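Local coordinates for protein unsaturated glucuronyl hydrolase (Streptococcus agalactiae, PDB 2ZZR) that hydrolyses unsaturated hyaluronate, chondroitin and heparin disaccharides, releasing the 4,5-unsaturated uronic acid from their non-reducing ends, at residues V287-L292 with D296-P301. Residues are numbered along the deposited sequence; the frame is centred on the assembly and turned at random.
Sequences VSYWDL and DGSGQP. With SO4 (sulfate ion), chain C.
The CA atoms come nearest at Tyr289 and Pro301, 6.1 Å apart, and one backbone bond joins the runs: Trp290 N donates to Pro301 O at 3.1 Å. Neither 287-292 nor 296-301 is helix or strand. Beside this bond the Trp290 indole lies alongside the proline ring, CD1 being 3.6 Å from Pro301 CD. Its NE1 donates to Gln300 OE1 at 2.9 Å, and the bond is nearly straight (163°). The donor stands 38° above the amide plane, however, so the lone-pair direction is missed. The glutamine chain, bent at chi2 (-79°), brings OE1 to the indole edge. Both segments belong to the loop between helices 265-280 and 304-318 of this family 88 alpha-barrel hydrolase. Trp290 also stacks on Trp365, and its side chain is about 7 Å from that of Arg246, probably a substrate-binding residue. The Tyr289 ring reaches along 296-301, with CE1 3.1 Å from Gln300 O at its edge. Beyond it, a sulfate, probably from the crystallisation liquor, takes hydrogen bonds from Tyr289 OH (2.7 Å to O2), Gly297 N and Gly299 N, while a water bridges its O1 to OD2 of Asp296, whose OD1 is hydrogen-bonded to Glu284 N.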
ATOM      1  N   VAL A 287      -9.008  12.214   8.049  1.00 18.72           N
ATOM      2  CA  VAL A 287      -8.905  10.762   7.921  1.00 18.14           C
ATOM      3  C   VAL A 287     -10.054  10.249   7.060  1.00 17.99           C
ATOM      4  O   VAL A 287     -11.220  10.365   7.427  1.00 17.58           O
ATOM      5  CB  VAL A 287      -8.849  10.044   9.303  1.00 18.36           C
ATOM      6  CG1 VAL A 287      -8.936   8.533   9.136  1.00 18.04           C
ATOM      7  CG2 VAL A 287      -7.570  10.421  10.042  1.00 18.74           C
ATOM      8  N   SER A 288      -9.700   9.684   5.909  1.00 17.59           N
ATOM      9  CA  SER A 288     -10.665   9.250   4.906  1.00 17.62           C
ATOM     10  C   SER A 288     -11.753   8.345   5.473  1.00 17.99           C
ATOM     11  O   SER A 288     -11.465   7.404   6.212  1.00 17.86           O
ATOM     12  CB  SER A 288      -9.942   8.497   3.791  1.00 17.66           C
ATOM     13  OG  SER A 288      -9.262   7.369   4.316  1.00 16.21           O
ATOM     14  N   TYR A 289     -13.000   8.649   5.119  1.00 18.38           N
ATOM     15  CA  TYR A 289     -14.086   7.685   5.262  1.00 18.96           C
ATOM     16  C   TYR A 289     -13.791   6.552   4.286  1.00 18.73           C
ATOM     17  O   TYR A 289     -12.995   6.722   3.357  1.00 18.90           O
ATOM     18  CB  TYR A 289     -15.445   8.347   4.986  1.00 19.22           C
ATOM     19  CG  TYR A 289     -15.991   9.096   6.182  1.00 20.44           C
ATOM     20  CD1 TYR A 289     -16.981   8.529   6.993  1.00 21.26           C
ATOM     21  CD2 TYR A 289     -15.512  10.362   6.519  1.00 20.93           C
ATOM     22  CE1 TYR A 289     -17.479   9.209   8.103  1.00 20.96           C
ATOM     23  CE2 TYR A 289     -16.001  11.047   7.635  1.00 21.36           C
ATOM     24  CZ  TYR A 289     -16.996  10.465   8.413  1.00 21.04           C
ATOM     25  OH  TYR A 289     -17.487  11.136   9.516  1.00 21.57           O
ATOM     26  N   TRP A 290     -14.403   5.391   4.497  1.00 18.71           N
ATOM     27  CA  TRP A 290     -14.070   4.210   3.699  1.00 18.52           C
ATOM     28  C   TRP A 290     -14.368   4.418   2.213  1.00 18.45           C
ATOM     29  O   TRP A 290     -13.723   3.831   1.337  1.00 18.28           O
ATOM     30  CB  TRP A 290     -14.780   2.973   4.254  1.00 18.86           C
ATOM     31  CG  TRP A 290     -16.250   2.935   3.985  1.00 19.02           C
ATOM     32  CD1 TRP A 290     -17.244   3.479   4.752  1.00 19.56           C
ATOM     33  CD2 TRP A 290     -16.894   2.311   2.872  1.00 18.86           C
ATOM     34  NE1 TRP A 290     -18.473   3.230   4.179  1.00 19.38           N
ATOM     35  CE2 TRP A 290     -18.285   2.514   3.026  1.00 19.48           C
ATOM     36  CE3 TRP A 290     -16.433   1.594   1.760  1.00 18.81           C
ATOM     37  CZ2 TRP A 290     -19.213   2.033   2.105  1.00 19.35           C
ATOM     38  CZ3 TRP A 290     -17.355   1.119   0.843  1.00 19.38           C
ATOM     39  CH2 TRP A 290     -18.733   1.335   1.025  1.00 19.46           C
ATOM     40  N   ASP A 291     -15.364   5.253   1.949  1.00 18.60           N
ATOM     41  CA  ASP A 291     -15.659   5.721   0.611  1.00 19.03           C
ATOM     42  C   ASP A 291     -15.666   7.238   0.655  1.00 19.26           C
ATOM     43  O   ASP A 291     -16.260   7.837   1.558  1.00 19.43           O
ATOM     44  CB  ASP A 291     -17.009   5.192   0.129  1.00 19.01           C
ATOM     45  CG  ASP A 291     -17.194   5.370  -1.360  1.00 19.40           C
ATOM     46  OD1 ASP A 291     -17.386   4.356  -2.060  1.00 19.32           O
ATOM     47  OD2 ASP A 291     -17.122   6.527  -1.834  1.00 21.04           O
ATOM     48  N   LEU A 292     -14.990   7.852  -0.311  1.00 19.73           N
ATOM     49  CA  LEU A 292     -14.775   9.296  -0.314  1.00 20.50           C
ATOM     50  C   LEU A 292     -16.047  10.113  -0.580  1.00 21.28           C
ATOM     51  O   LEU A 292     -16.023  11.340  -0.485  1.00 21.37           O
ATOM     52  CB  LEU A 292     -13.650   9.678  -1.293  1.00 20.47           C
ATOM     53  CG  LEU A 292     -12.242   9.144  -0.967  1.00 20.57           C
ATOM     54  CD1 LEU A 292     -11.269   9.433  -2.112  1.00 19.73           C
ATOM     55  CD2 LEU A 292     -11.713   9.725   0.343  1.00 19.25           C
ATOM     56  N   ASP A 296     -18.094  14.037   7.290  1.00 26.91           N
ATOM     57  CA  ASP A 296     -18.633  14.210   8.637  1.00 27.48           C
ATOM     58  C   ASP A 296     -20.159  14.199   8.652  1.00 27.76           C
ATOM     59  O   ASP A 296     -20.797  14.839   7.818  1.00 28.00           O
ATOM     60  CB  ASP A 296     -18.109  15.511   9.246  1.00 27.34           C
ATOM     61  CG  ASP A 296     -16.594  15.541   9.331  1.00 27.41           C
ATOM     62  OD1 ASP A 296     -15.977  16.342   8.595  1.00 26.99           O
ATOM     63  OD2 ASP A 296     -16.027  14.750  10.114  1.00 26.21           O
ATOM     64  N   GLY A 297     -20.731  13.451   9.592  1.00 28.39           N
ATOM     65  CA  GLY A 297     -22.186  13.372   9.737  1.00 28.60           C
ATOM     66  C   GLY A 297     -22.842  12.179   9.065  1.00 28.79           C
ATOM     67  O   GLY A 297     -24.010  11.879   9.330  1.00 28.98           O
ATOM     68  N   SER A 298     -22.091  11.488   8.207  1.00 28.45           N
ATOM     69  CA  SER A 298     -22.619  10.362   7.432  1.00 28.17           C
ATOM     70  C   SER A 298     -22.865   9.108   8.269  1.00 27.86           C
ATOM     71  O   SER A 298     -23.629   8.234   7.861  1.00 28.12           O
ATOM     72  CB  SER A 298     -21.681  10.025   6.271  1.00 28.26           C
ATOM     73  OG  SER A 298     -20.416   9.609   6.756  1.00 27.82           O
ATOM     74  N   GLY A 299     -22.205   9.020   9.423  1.00 27.36           N
ATOM     75  CA  GLY A 299     -22.291   7.846  10.293  1.00 26.81           C
ATOM     76  C   GLY A 299     -21.649   6.597   9.705  1.00 26.40           C
ATOM     77  O   GLY A 299     -21.840   5.495  10.221  1.00 26.74           O
ATOM     78  N   GLN A 300     -20.891   6.772   8.624  1.00 25.42           N
ATOM     79  CA  GLN A 300     -20.185   5.670   7.974  1.00 24.67           C
ATOM     80  C   GLN A 300     -18.821   5.458   8.627  1.00 23.74           C
ATOM     81  O   GLN A 300     -18.267   6.392   9.208  1.00 23.64           O
ATOM     82  CB  GLN A 300     -20.025   5.952   6.478  1.00 24.84           C
ATOM     83  CG  GLN A 300     -21.333   5.947   5.700  1.00 25.57           C
ATOM     84  CD  GLN A 300     -21.845   4.550   5.385  1.00 26.12           C
ATOM     85  OE1 GLN A 300     -21.102   3.567   5.439  1.00 25.97           O
ATOM     86  NE2 GLN A 300     -23.129   4.461   5.039  1.00 26.86           N
ATOM     87  N   PRO A 301     -18.277   4.227   8.550  1.00 22.91           N
ATOM     88  CA  PRO A 301     -16.977   4.010   9.179  1.00 21.98           C
ATOM     89  C   PRO A 301     -15.835   4.636   8.375  1.00 21.15           C
ATOM     90  O   PRO A 301     -15.967   4.863   7.169  1.00 21.06           O
ATOM     91  CB  PRO A 301     -16.847   2.485   9.198  1.00 22.33           C
ATOM     92  CG  PRO A 301     -17.669   2.019   8.053  1.00 22.35           C
ATOM     93  CD  PRO A 301     -18.807   2.996   7.930  1.00 22.81           C
TER
HETATM   94  S   SO4 C 402     -19.951  10.617  11.821  1.00 35.98           S
HETATM   95  O1  SO4 C 402     -19.636  12.041  11.854  1.00 35.27           O
HETATM   96  O2  SO4 C 402     -19.764  10.093  10.474  1.00 36.11           O
HETATM   97  O3  SO4 C 402     -19.090   9.889  12.742  1.00 35.92           O
HETATM   98  O4  SO4 C 402     -21.347  10.423  12.208  1.00 36.86           O
HETATM   99  O   HOH W   1     -17.254  13.216  12.049  1.00 30.76           O